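Local coordinates for fibronectin type III domain-containing protein (Simiduia agarivorans, PDB 6P2K) that probably hydrolyses the beta-glucan backbone of xyloglucan-like polysaccharides, as a glycoside hydrolase family 74 enzyme whose catalytic part comprises two seven-bladed beta-propellers, at residues Q465-S468 with G473-N476; G324-T329 with A418-M423; L720-S725 with N730-T735; G753-Y758 with M774-A779. All coordinates share one frame; numbering follows the deposited sequence.

How the contacts relate
Contact 2 is the most buried: a tryptophan from a loop of the N-terminal propeller meets a methionine and an asparagine of the C-terminal one, with no hydrogen bond across. The other three lie within the C-terminal propeller and are only partly buried. Contact 1 closes a strand connection with polar side-chain bonds and touches contact 2 where A466 CB meets L422 CD2 at 4.2 Å. Contact 3 is a hairpin held by backbone bonds, whereas contact 4, apolar methionine packing, sets the end of this chain against the last blade. Contacts 3 and 4 meet at I734 CD1 and L757 CD2, 4.0 Å apart; their centres lie over 30 Å from those of contacts 1 and 2.

Contact 1. Residues Q465-S468 with G473-N476; sequences QATS and GAHN
The loop after strand 459-467 of one propeller blade returns across the end of that strand, bringing A474, H475 and N476 against Q465, T467 and S468. Q465 bends at its second torsion (chi2 65°), which brings its amide to N476; NE2 then donates to N476 O at 3.1 Å, nearly straight (163°) and with the acceptor close to the amide plane. Its OE1 accepts from the backbone N of R478, so both ends of the amide are engaged. T467 OG1 donates to N476 OD1 at 2.9 Å from above the carbonyl plane, while its CG2 packs on A474 CB at 3.5 Å. The backbone N of H475 donates to S468 O at 3.0 Å. S468 OG is hydrogen-bonded to H475 ND1 at 2.7 Å, in the ring plane, and also to a water and to D318 O of a second subunit. A leucine in place of Q465 would probably leave N476 O and the N-H of R478 without these partners and let the returning loop shift. The Q465 side chain is about 8 Å from a zinc ion, so it is no ligand. The chemistry implies a polar loop closure, extended at S468 into the subunit interface.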
loop_
_atom_site.group_PDB
_atom_site.type_symbol
_atom_site.label_atom_id
_atom_site.label_comp_id
_atom_site.label_asym_id
_atom_site.label_seq_id
_atom_site.Cartn_x
_atom_site.Cartn_y
_atom_site.Cartn_z
ATOM N N GLN B 465 -24.997 6.580 17.630
ATOM C CA GLN B 465 -24.868 7.730 18.512
ATOM C C GLN B 465 -23.863 7.358 19.597
ATOM O O GLN B 465 -24.094 6.417 20.361
ATOM C CB GLN B 465 -26.230 8.093 19.103
ATOM C CG GLN B 465 -26.203 8.735 20.486
ATOM C CD GLN B 465 -25.523 10.092 20.490
ATOM O OE1 GLN B 465 -25.561 10.821 19.497
ATOM N NE2 GLN B 465 -24.901 10.439 21.612
ATOM N N ALA B 466 -22.729 8.057 19.640
ATOM C CA ALA B 466 -21.645 7.689 20.546
ATOM C C ALA B 466 -20.965 8.942 21.069
ATOM O O ALA B 466 -20.545 9.795 20.283
ATOM C CB ALA B 466 -20.619 6.788 19.850
ATOM N N THR B 467 -20.834 9.037 22.391
ATOM C CA THR B 467 -20.354 10.263 23.008
ATOM C C THR B 467 -19.765 9.938 24.373
ATOM O O THR B 467 -19.847 8.807 24.859
ATOM C CB THR B 467 -21.485 11.285 23.133
ATOM O OG1 THR B 467 -20.954 12.544 23.561
ATOM C CG2 THR B 467 -22.509 10.804 24.146
ATOM N N SER B 468 -19.171 10.957 24.988
ATOM C CA SER B 468 -18.588 10.818 26.311
ATOM C C SER B 468 -19.651 11.008 27.389
ATOM O O SER B 468 -20.758 11.486 27.135
ATOM C CB SER B 468 -17.454 11.827 26.503
ATOM O OG SER B 468 -17.873 13.137 26.153
ATOM N N GLY B 473 -25.061 9.989 31.510
ATOM C CA GLY B 473 -24.980 11.421 31.295
ATOM C C GLY B 473 -24.284 11.785 29.999
ATOM O O GLY B 473 -23.238 12.443 30.013
ATOM N N ALA B 474 -24.865 11.360 28.875
ATOM C CA ALA B 474 -24.280 11.616 27.563
ATOM C C ALA B 474 -24.128 13.112 27.319
ATOM O O ALA B 474 -25.061 13.892 27.539
ATOM C CB ALA B 474 -25.151 10.987 26.476
ATOM N N HIS B 475 -22.947 13.514 26.847
ATOM C CA HIS B 475 -22.645 14.938 26.757
ATOM C C HIS B 475 -23.285 15.593 25.540
ATOM O O HIS B 475 -23.747 16.735 25.631
ATOM C CB HIS B 475 -21.131 15.157 26.748
ATOM C CG HIS B 475 -20.479 14.871 28.062
ATOM N ND1 HIS B 475 -19.225 14.307 28.167
ATOM C CD2 HIS B 475 -20.916 15.056 29.330
ATOM C CE1 HIS B 475 -18.915 14.167 29.444
ATOM N NE2 HIS B 475 -19.925 14.613 30.170
ATOM N N ASN B 476 -23.326 14.903 24.400
ATOM C CA ASN B 476 -23.829 15.524 23.180
ATOM C C ASN B 476 -24.104 14.449 22.137
ATOM O O ASN B 476 -23.811 13.268 22.333
ATOM C CB ASN B 476 -22.842 16.563 22.637
ATOM C CG ASN B 476 -21.405 16.096 22.716
ATOM O OD1 ASN B 476 -21.026 15.098 22.099
ATOM N ND2 ASN B 476 -20.595 16.812 23.484
HETATM O O HOH W 1 -18.192 14.195 23.606
#

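Contact 2. Residues G324-T329 with A418-M423; sequences GWDYAT and ADNGLM
W325 reaches from a loop of the N-terminal propeller to N420 and M423 of the first blade of the C-terminal propeller, so the contact spans the junction of the two domains. Its CG lies between the backbone N and the carbonyl carbon (chi1 66°), which swings the indole toward strand 421-425. The methyl of M423 sits over one face, CE lying 3.8 Å from the centroid of the six-membered ring and 26° off its normal, a CH-pi contact. SD stands farther above the same ring, 4.9 Å from the centroid, which makes this a Met-aromatic pair. N420 approaches the rim instead: its CG is 3.7 Å from W325 CH2, and the amide plane stands 87° from the ring with OD1 in the ring plane. The indole N-H is held elsewhere, W325 NE1 donating to G12 O, and the ring of Y375 packs edge-to-face with it. At the next residue, D326 CB lies 3.6 Å above the opposite face of the W325 ring, offset toward the rim as M423 CE is. A glycerol, probably from the crystallisation liquor, lies about 6 Å from the N420 side chain and may mark a pocket. Q355 NE2 links the two polar side chains, hydrogen-bonded to both D326 OD2 and N420 OD1.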
loop_
_atom_site.group_PDB
_atom_site.type_symbol
_atom_site.label_atom_id
_atom_site.label_comp_id
_atom_site.label_asym_id
_atom_site.label_seq_id
_atom_site.Cartn_x
_atom_site.Cartn_y
_atom_site.Cartn_z
ATOM N N GLY B 324 -8.736 -7.820 31.471
ATOM C CA GLY B 324 -9.995 -8.207 30.862
ATOM C C GLY B 324 -10.453 -7.187 29.830
ATOM O O GLY B 324 -9.673 -6.379 29.318
ATOM N N TRP B 325 -11.754 -7.227 29.525
ATOM C CA TRP B 325 -12.277 -6.288 28.539
ATOM C C TRP B 325 -12.427 -4.885 29.110
ATOM O O TRP B 325 -12.315 -3.905 28.364
ATOM C CB TRP B 325 -13.617 -6.778 27.970
ATOM C CG TRP B 325 -14.783 -6.847 28.935
ATOM C CD1 TRP B 325 -15.289 -7.970 29.528
ATOM C CD2 TRP B 325 -15.610 -5.758 29.376
ATOM N NE1 TRP B 325 -16.365 -7.648 30.319
ATOM C CE2 TRP B 325 -16.581 -6.297 30.245
ATOM C CE3 TRP B 325 -15.618 -4.381 29.129
ATOM C CZ2 TRP B 325 -17.550 -5.507 30.866
ATOM C CZ3 TRP B 325 -16.578 -3.597 29.753
ATOM C CH2 TRP B 325 -17.532 -4.165 30.608
ATOM N N ASP B 326 -12.661 -4.766 30.417
ATOM C CA ASP B 326 -12.929 -3.478 31.057
ATOM C C ASP B 326 -11.602 -2.843 31.448
ATOM O O ASP B 326 -11.058 -3.094 32.526
ATOM C CB ASP B 326 -13.844 -3.666 32.261
ATOM C CG ASP B 326 -14.376 -2.353 32.811
ATOM O OD1 ASP B 326 -14.090 -1.289 32.220
ATOM O OD2 ASP B 326 -15.086 -2.387 33.838
ATOM N N TYR B 327 -11.070 -2.000 30.561
ATOM C CA TYR B 327 -9.814 -1.297 30.818
ATOM C C TYR B 327 -10.070 -0.248 31.898
ATOM O O TYR B 327 -10.277 0.938 31.632
ATOM C CB TYR B 327 -9.268 -0.676 29.536
ATOM C CG TYR B 327 -7.827 -0.227 29.648
ATOM C CD1 TYR B 327 -6.787 -1.126 29.470
ATOM C CD2 TYR B 327 -7.508 1.097 29.931
ATOM C CE1 TYR B 327 -5.468 -0.724 29.573
ATOM C CE2 TYR B 327 -6.191 1.511 30.031
ATOM C CZ TYR B 327 -5.178 0.594 29.855
ATOM O OH TYR B 327 -3.868 0.996 29.956
ATOM N N ALA B 328 -10.061 -0.706 33.147
ATOM C CA ALA B 328 -10.376 0.123 34.310
ATOM C C ALA B 328 -9.147 0.151 35.210
ATOM O O ALA B 328 -8.945 -0.751 36.028
ATOM C CB ALA B 328 -11.599 -0.413 35.050
ATOM N N THR B 329 -8.325 1.190 35.060
ATOM C CA THR B 329 -7.063 1.282 35.774
ATOM C C THR B 329 -6.804 2.725 36.185
ATOM O O THR B 329 -7.113 3.653 35.420
ATOM C CB THR B 329 -5.899 0.763 34.914
ATOM O OG1 THR B 329 -4.654 1.023 35.571
ATOM C CG2 THR B 329 -5.898 1.435 33.542
ATOM N N ALA B 418 -24.304 2.138 28.306
ATOM C CA ALA B 418 -23.865 3.199 29.195
ATOM C C ALA B 418 -22.564 2.781 29.867
ATOM O O ALA B 418 -22.300 1.590 30.058
ATOM C CB ALA B 418 -24.934 3.505 30.246
ATOM N N ASP B 419 -21.737 3.776 30.194
ATOM C CA ASP B 419 -20.448 3.582 30.856
ATOM C C ASP B 419 -19.415 2.878 29.977
ATOM O O ASP B 419 -18.266 3.323 29.908
ATOM C CB ASP B 419 -20.621 2.807 32.168
ATOM C CG ASP B 419 -21.280 3.634 33.253
ATOM O OD1 ASP B 419 -21.031 4.855 33.302
ATOM O OD2 ASP B 419 -22.044 3.060 34.060
ATOM N N ASN B 420 -19.793 1.783 29.312
ATOM C CA ASN B 420 -18.849 0.980 28.541
ATOM C C ASN B 420 -18.925 1.222 27.037
ATOM O O ASN B 420 -18.164 0.599 26.289
ATOM C CB ASN B 420 -19.061 -0.504 28.833
ATOM C CG ASN B 420 -19.120 -0.798 30.319
ATOM O OD1 ASN B 420 -18.221 -0.424 31.075
ATOM N ND2 ASN B 420 -20.183 -1.466 30.746
ATOM N N GLY B 421 -19.834 2.079 26.578
ATOM C CA GLY B 421 -19.773 2.577 25.209
ATOM C C GLY B 421 -19.976 1.519 24.138
ATOM O O GLY B 421 -20.914 0.716 24.184
ATOM N N LEU B 422 -19.096 1.539 23.139
ATOM C CA LEU B 422 -19.190 0.664 21.972
ATOM C C LEU B 422 -18.682 -0.722 22.349
ATOM O O LEU B 422 -17.475 -0.954 22.407
ATOM C CB LEU B 422 -18.384 1.232 20.807
ATOM C CG LEU B 422 -18.680 2.656 20.324
ATOM C CD1 LEU B 422 -17.496 3.216 19.549
ATOM C CD2 LEU B 422 -19.938 2.691 19.466
ATOM N N MET B 423 -19.604 -1.654 22.588
ATOM C CA MET B 423 -19.268 -3.034 22.934
ATOM C C MET B 423 -19.505 -3.900 21.701
ATOM O O MET B 423 -20.645 -4.053 21.254
ATOM C CB MET B 423 -20.109 -3.511 24.117
ATOM C CG MET B 423 -19.758 -4.901 24.615
ATOM S SD MET B 423 -18.128 -4.965 25.384
ATOM C CE MET B 423 -18.389 -3.878 26.785
#

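Contact 3. Residues L720-S725 with N730-T735; sequences LGTIQS and NWQDIT
L720 and T722 pair with Q732 and N730 in an antiparallel beta hairpin, the two strand directions 152° apart and their axes approaching to 4.6 Å. Each is a hydrogen-bonded pair, with L720 N to Q732 O at 3.0 Å and T722 N to N730 O at 2.9 Å, and the reverse bonds complete both. The pair between them, G721 with W731, is non-hydrogen-bonded; its CA atoms come within 4.1 Å, and G721 CA lies over the indole, 3.9 Å from the six-membered ring centroid. With no side chain at G721 the indole can approach closely; a modelled CB would sit about 3.0 Å from W731 CD2, which is tight. The indole also stacks with F664. On the other face L720 and Q732 run side by side, and L720 CB packs on I734 CG2 at 3.7 Å. Q724 CG touches N730 ND2 at 3.4 Å; an alanine at Q724 would remove that methylene and is likely to leave the N730 amide freer to turn. At the end of strand 729-733, D733 OD1 accepts from T735 N, an Asx turn. Backbone bonds thus set the register of neighbouring strands 714-723 and 729-733, and a water donating to L720 O and N730 O also bonds T722 OG1, a partner of K702 NZ.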
loop_
_atom_site.group_PDB
_atom_site.type_symbol
_atom_site.label_atom_id
_atom_site.label_comp_id
_atom_site.label_asym_id
_atom_site.label_seq_id
_atom_site.Cartn_x
_atom_site.Cartn_y
_atom_site.Cartn_z
ATOM N N LEU B 720 -45.363 -12.183 23.773
ATOM C CA LEU B 720 -45.223 -12.315 22.330
ATOM C C LEU B 720 -46.604 -12.520 21.724
ATOM O O LEU B 720 -47.318 -13.457 22.097
ATOM C CB LEU B 720 -44.302 -13.486 21.977
ATOM C CG LEU B 720 -44.039 -13.735 20.490
ATOM C CD1 LEU B 720 -42.987 -12.768 19.960
ATOM C CD2 LEU B 720 -43.628 -15.177 20.245
ATOM N N GLY B 721 -46.976 -11.649 20.795
ATOM C CA GLY B 721 -48.254 -11.737 20.105
ATOM C C GLY B 721 -48.054 -12.198 18.673
ATOM O O GLY B 721 -47.068 -11.832 18.025
ATOM N N THR B 722 -48.994 -13.003 18.186
ATOM C CA THR B 722 -48.979 -13.499 16.817
ATOM C C THR B 722 -50.195 -12.960 16.081
ATOM O O THR B 722 -51.325 -13.080 16.567
ATOM C CB THR B 722 -48.967 -15.030 16.774
ATOM O OG1 THR B 722 -47.825 -15.522 17.489
ATOM C CG2 THR B 722 -48.904 -15.520 15.332
ATOM N N ILE B 723 -49.959 -12.366 14.913
ATOM C CA ILE B 723 -51.025 -11.768 14.116
ATOM C C ILE B 723 -51.751 -12.882 13.370
ATOM O O ILE B 723 -51.196 -13.498 12.457
ATOM C CB ILE B 723 -50.476 -10.719 13.145
ATOM C CG1 ILE B 723 -49.610 -9.703 13.895
ATOM C CG2 ILE B 723 -51.615 -10.030 12.408
ATOM C CD1 ILE B 723 -49.110 -8.565 13.023
ATOM N N GLN B 724 -52.997 -13.141 13.757
ATOM C CA GLN B 724 -53.799 -14.132 13.060
ATOM C C GLN B 724 -54.264 -13.582 11.711
ATOM O O GLN B 724 -54.184 -12.381 11.434
ATOM C CB GLN B 724 -54.996 -14.550 13.914
ATOM C CG GLN B 724 -54.631 -14.973 15.329
ATOM C CD GLN B 724 -53.674 -16.149 15.359
ATOM O OE1 GLN B 724 -52.567 -16.051 15.893
ATOM N NE2 GLN B 724 -54.097 -17.270 14.791
ATOM N N SER B 725 -54.761 -14.489 10.862
ATOM C CA SER B 725 -55.188 -14.100 9.521
ATOM C C SER B 725 -56.437 -13.230 9.531
ATOM O O SER B 725 -56.681 -12.512 8.556
ATOM C CB SER B 725 -55.437 -15.340 8.662
ATOM O OG SER B 725 -54.485 -16.349 8.948
ATOM N N ASN B 730 -53.032 -12.862 19.175
ATOM C CA ASN B 730 -53.096 -13.756 20.321
ATOM C C ASN B 730 -51.748 -13.752 21.026
ATOM O O ASN B 730 -50.705 -13.921 20.384
ATOM C CB ASN B 730 -53.488 -15.173 19.902
ATOM C CG ASN B 730 -54.870 -15.235 19.281
ATOM O OD1 ASN B 730 -55.737 -14.412 19.583
ATOM N ND2 ASN B 730 -55.092 -16.228 18.427
ATOM N N TRP B 731 -51.782 -13.576 22.342
ATOM C CA TRP B 731 -50.586 -13.335 23.128
ATOM C C TRP B 731 -50.211 -14.569 23.935
ATOM O O TRP B 731 -51.072 -15.343 24.364
ATOM C CB TRP B 731 -50.790 -12.140 24.061
ATOM C CG TRP B 731 -50.973 -10.859 23.320
ATOM C CD1 TRP B 731 -52.142 -10.359 22.832
ATOM C CD2 TRP B 731 -49.950 -9.919 22.961
ATOM N NE1 TRP B 731 -51.916 -9.162 22.198
ATOM C CE2 TRP B 731 -50.579 -8.868 22.263
ATOM C CE3 TRP B 731 -48.569 -9.860 23.169
ATOM C CZ2 TRP B 731 -49.872 -7.769 21.770
ATOM C CZ3 TRP B 731 -47.867 -8.768 22.677
ATOM C CH2 TRP B 731 -48.521 -7.737 21.987
ATOM N N GLN B 732 -48.908 -14.739 24.128
ATOM C CA GLN B 732 -48.374 -15.809 24.951
ATOM C C GLN B 732 -47.233 -15.262 25.799
ATOM O O GLN B 732 -46.637 -14.226 25.489
ATOM C CB GLN B 732 -47.898 -16.997 24.103
ATOM C CG GLN B 732 -46.853 -16.641 23.058
ATOM C CD GLN B 732 -46.514 -17.811 22.150
ATOM O OE1 GLN B 732 -46.217 -18.910 22.618
ATOM N NE2 GLN B 732 -46.556 -17.576 20.843
ATOM N N ASP B 733 -46.946 -15.975 26.882
ATOM C CA ASP B 733 -45.895 -15.600 27.819
ATOM C C ASP B 733 -44.584 -16.235 27.367
ATOM O O ASP B 733 -44.491 -17.462 27.253
ATOM C CB ASP B 733 -46.276 -16.053 29.231
ATOM C CG ASP B 733 -45.239 -15.685 30.277
ATOM O OD1 ASP B 733 -44.294 -14.926 29.966
ATOM O OD2 ASP B 733 -45.376 -16.160 31.426
ATOM N N ILE B 734 -43.578 -15.403 27.095
ATOM C CA ILE B 734 -42.281 -15.915 26.661
ATOM C C ILE B 734 -41.192 -15.448 27.619
ATOM O O ILE B 734 -40.020 -15.347 27.242
ATOM C CB ILE B 734 -41.963 -15.494 25.213
ATOM C CG1 ILE B 734 -41.863 -13.973 25.094
ATOM C CG2 ILE B 734 -43.009 -16.044 24.254
ATOM C CD1 ILE B 734 -41.005 -13.511 23.923
ATOM N N THR B 735 -41.570 -15.169 28.868
ATOM C CA THR B 735 -40.574 -14.800 29.870
ATOM C C THR B 735 -39.591 -15.941 30.101
ATOM O O THR B 735 -38.371 -15.732 30.097
ATOM C CB THR B 735 -41.259 -14.407 31.180
ATOM O OG1 THR B 735 -42.271 -13.428 30.914
ATOM C CG2 THR B 735 -40.244 -13.823 32.158
HETATM O O HOH W 2 -47.871 -15.497 20.255
#

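Contact 4. Residues G753-Y758 with M774-A779; sequences GQMYLY and MNMDPA
M755 folds back at its second and third torsions (both -50°), whereas M774, with CG anti to the backbone N (chi1 -171°), runs extended beyond CG, and the two side chains cross at about a right angle. The bent M755 sets its CG and methyl across the thioether of its partner: M755 CE is 3.8 Å and M755 CG 3.9 Å from M774 SD. The methyl ends also touch, M755 CE to M774 CE at 4.0 Å, and M755 CG reaches M774 CG at the same separation. M776 adds a looser contact, its CG 4.3 Å from M755 SD. No hydrogen bond crosses between the segments, so shape and dispersion carry the pairing. The residue before M755 supplies a polar bond of its own: Q754 NE2 donates to M755 O at 3.1 Å, nearly straight at 172°, with the acceptor in its amide plane. M774 also packs on F748, N701 and K702, which places it at the seam between the last blade and the one before it, while N775 N bonds N701 OD1. At the surface, Q754 and the poorly ordered P778 probably pack against a fourth subunit. The arrangement belongs to the last blade of the C-terminal propeller, whose sheet is completed by strand 7-8 from the N-terminal end, the ring closure familiar in beta-propellers, with the segment after strand 765-770 resting on strand 754-761 through M774 and M776.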
loop_
_atom_site.group_PDB
_atom_site.type_symbol
_atom_site.label_atom_id
_atom_site.label_comp_id
_atom_site.label_asym_id
_atom_site.label_seq_id
_atom_site.Cartn_x
_atom_site.Cartn_y
_atom_site.Cartn_z
ATOM N N GLY B 753 -30.627 -18.984 9.350
ATOM C CA GLY B 753 -31.890 -19.576 8.954
ATOM C C GLY B 753 -32.938 -19.676 10.039
ATOM O O GLY B 753 -33.979 -20.303 9.812
ATOM N N GLN B 754 -32.711 -19.077 11.205
ATOM C CA GLN B 754 -33.642 -19.165 12.322
ATOM C C GLN B 754 -33.985 -17.760 12.793
ATOM O O GLN B 754 -33.092 -16.924 12.958
ATOM C CB GLN B 754 -33.044 -19.982 13.473
ATOM C CG GLN B 754 -33.856 -19.946 14.757
ATOM C CD GLN B 754 -35.185 -20.662 14.629
ATOM O OE1 GLN B 754 -35.234 -21.845 14.291
ATOM N NE2 GLN B 754 -36.272 -19.951 14.904
ATOM N N MET B 755 -35.273 -17.501 13.005
ATOM C CA MET B 755 -35.698 -16.210 13.528
ATOM C C MET B 755 -35.400 -16.135 15.020
ATOM O O MET B 755 -35.723 -17.056 15.778
ATOM C CB MET B 755 -37.189 -15.975 13.275
ATOM C CG MET B 755 -37.533 -15.548 11.846
ATOM S SD MET B 755 -36.552 -14.167 11.204
ATOM C CE MET B 755 -36.702 -12.961 12.528
ATOM N N TYR B 756 -34.783 -15.037 15.436
ATOM C CA TYR B 756 -34.444 -14.805 16.828
ATOM C C TYR B 756 -34.999 -13.462 17.275
ATOM O O TYR B 756 -35.202 -12.554 16.465
ATOM C CB TYR B 756 -32.926 -14.814 17.048
ATOM C CG TYR B 756 -32.288 -16.181 16.982
ATOM C CD1 TYR B 756 -32.213 -16.989 18.111
ATOM C CD2 TYR B 756 -31.747 -16.656 15.798
ATOM C CE1 TYR B 756 -31.622 -18.238 18.058
ATOM C CE2 TYR B 756 -31.157 -17.903 15.735
ATOM C CZ TYR B 756 -31.096 -18.690 16.868
ATOM O OH TYR B 756 -30.509 -19.931 16.805
ATOM N N LEU B 757 -35.238 -13.348 18.575
ATOM C CA LEU B 757 -35.536 -12.078 19.220
ATOM C C LEU B 757 -34.307 -11.666 20.018
ATOM O O LEU B 757 -33.907 -12.370 20.950
ATOM C CB LEU B 757 -36.762 -12.197 20.128
ATOM C CG LEU B 757 -37.070 -11.037 21.079
ATOM C CD1 LEU B 757 -37.389 -9.766 20.304
ATOM C CD2 LEU B 757 -38.223 -11.401 21.998
ATOM N N TYR B 758 -33.693 -10.554 19.631
ATOM C CA TYR B 758 -32.576 -9.969 20.364
ATOM C C TYR B 758 -33.116 -8.825 21.211
ATOM O O TYR B 758 -33.696 -7.873 20.673
ATOM C CB TYR B 758 -31.496 -9.450 19.413
ATOM C CG TYR B 758 -30.612 -10.502 18.776
ATOM C CD1 TYR B 758 -31.138 -11.463 17.920
ATOM C CD2 TYR B 758 -29.243 -10.512 19.005
ATOM C CE1 TYR B 758 -30.323 -12.414 17.324
ATOM C CE2 TYR B 758 -28.422 -11.462 18.418
ATOM C CZ TYR B 758 -28.967 -12.408 17.578
ATOM O OH TYR B 758 -28.160 -13.351 16.983
ATOM N N MET B 774 -42.678 -18.026 13.057
ATOM C CA MET B 774 -42.603 -16.689 12.481
ATOM C C MET B 774 -42.588 -16.761 10.959
ATOM O O MET B 774 -41.930 -17.632 10.371
ATOM C CB MET B 774 -41.351 -15.966 12.985
ATOM C CG MET B 774 -41.292 -14.506 12.606
ATOM S SD MET B 774 -40.282 -13.544 13.744
ATOM C CE MET B 774 -40.513 -11.899 13.077
ATOM N N ASN B 775 -43.331 -15.853 10.323
ATOM C CA ASN B 775 -43.336 -15.719 8.875
ATOM C C ASN B 775 -43.071 -14.278 8.471
ATOM O O ASN B 775 -43.579 -13.340 9.090
ATOM C CB ASN B 775 -44.666 -16.228 8.284
ATOM C CG ASN B 775 -44.926 -17.689 8.624
ATOM O OD1 ASN B 775 -44.028 -18.517 8.468
ATOM N ND2 ASN B 775 -46.135 -18.014 9.077
ATOM N N MET B 776 -42.269 -14.120 7.425
ATOM C CA MET B 776 -41.782 -12.829 6.982
ATOM C C MET B 776 -42.153 -12.637 5.523
ATOM O O MET B 776 -42.323 -13.608 4.778
ATOM C CB MET B 776 -40.253 -12.731 7.125
ATOM C CG MET B 776 -39.723 -12.933 8.521
ATOM S SD MET B 776 -39.705 -11.389 9.436
ATOM C CE MET B 776 -38.538 -10.457 8.447
ATOM N N ASP B 777 -42.239 -11.405 5.084
ATOM C CA ASP B 777 -42.329 -11.132 3.681
ATOM C C ASP B 777 -40.917 -11.411 3.166
ATOM O O ASP B 777 -39.956 -11.115 3.834
ATOM C CB ASP B 777 -42.584 -9.677 3.430
ATOM C CG ASP B 777 -44.006 -9.297 3.576
ATOM O OD1 ASP B 777 -44.815 -10.149 3.810
ATOM O OD2 ASP B 777 -44.292 -8.119 3.448
ATOM N N PRO B 778 -40.778 -11.991 1.979
ATOM C CA PRO B 778 -39.407 -12.193 1.514
ATOM C C PRO B 778 -38.809 -10.837 1.257
ATOM O O PRO B 778 -39.447 -9.984 0.678
ATOM C CB PRO B 778 -39.587 -12.961 0.217
ATOM C CG PRO B 778 -40.980 -12.700 -0.185
ATOM C CD PRO B 778 -41.745 -12.626 1.090
ATOM N N ALA B 779 -37.591 -10.632 1.707
ATOM C CA ALA B 779 -36.940 -9.364 1.488
ATOM C C ALA B 779 -35.479 -9.584 1.611
ATOM O O ALA B 779 -34.753 -9.008 0.824
ATOM C CB ALA B 779 -37.413 -8.319 2.479
ATOM O OXT ALA B 779 -35.012 -10.349 2.464
#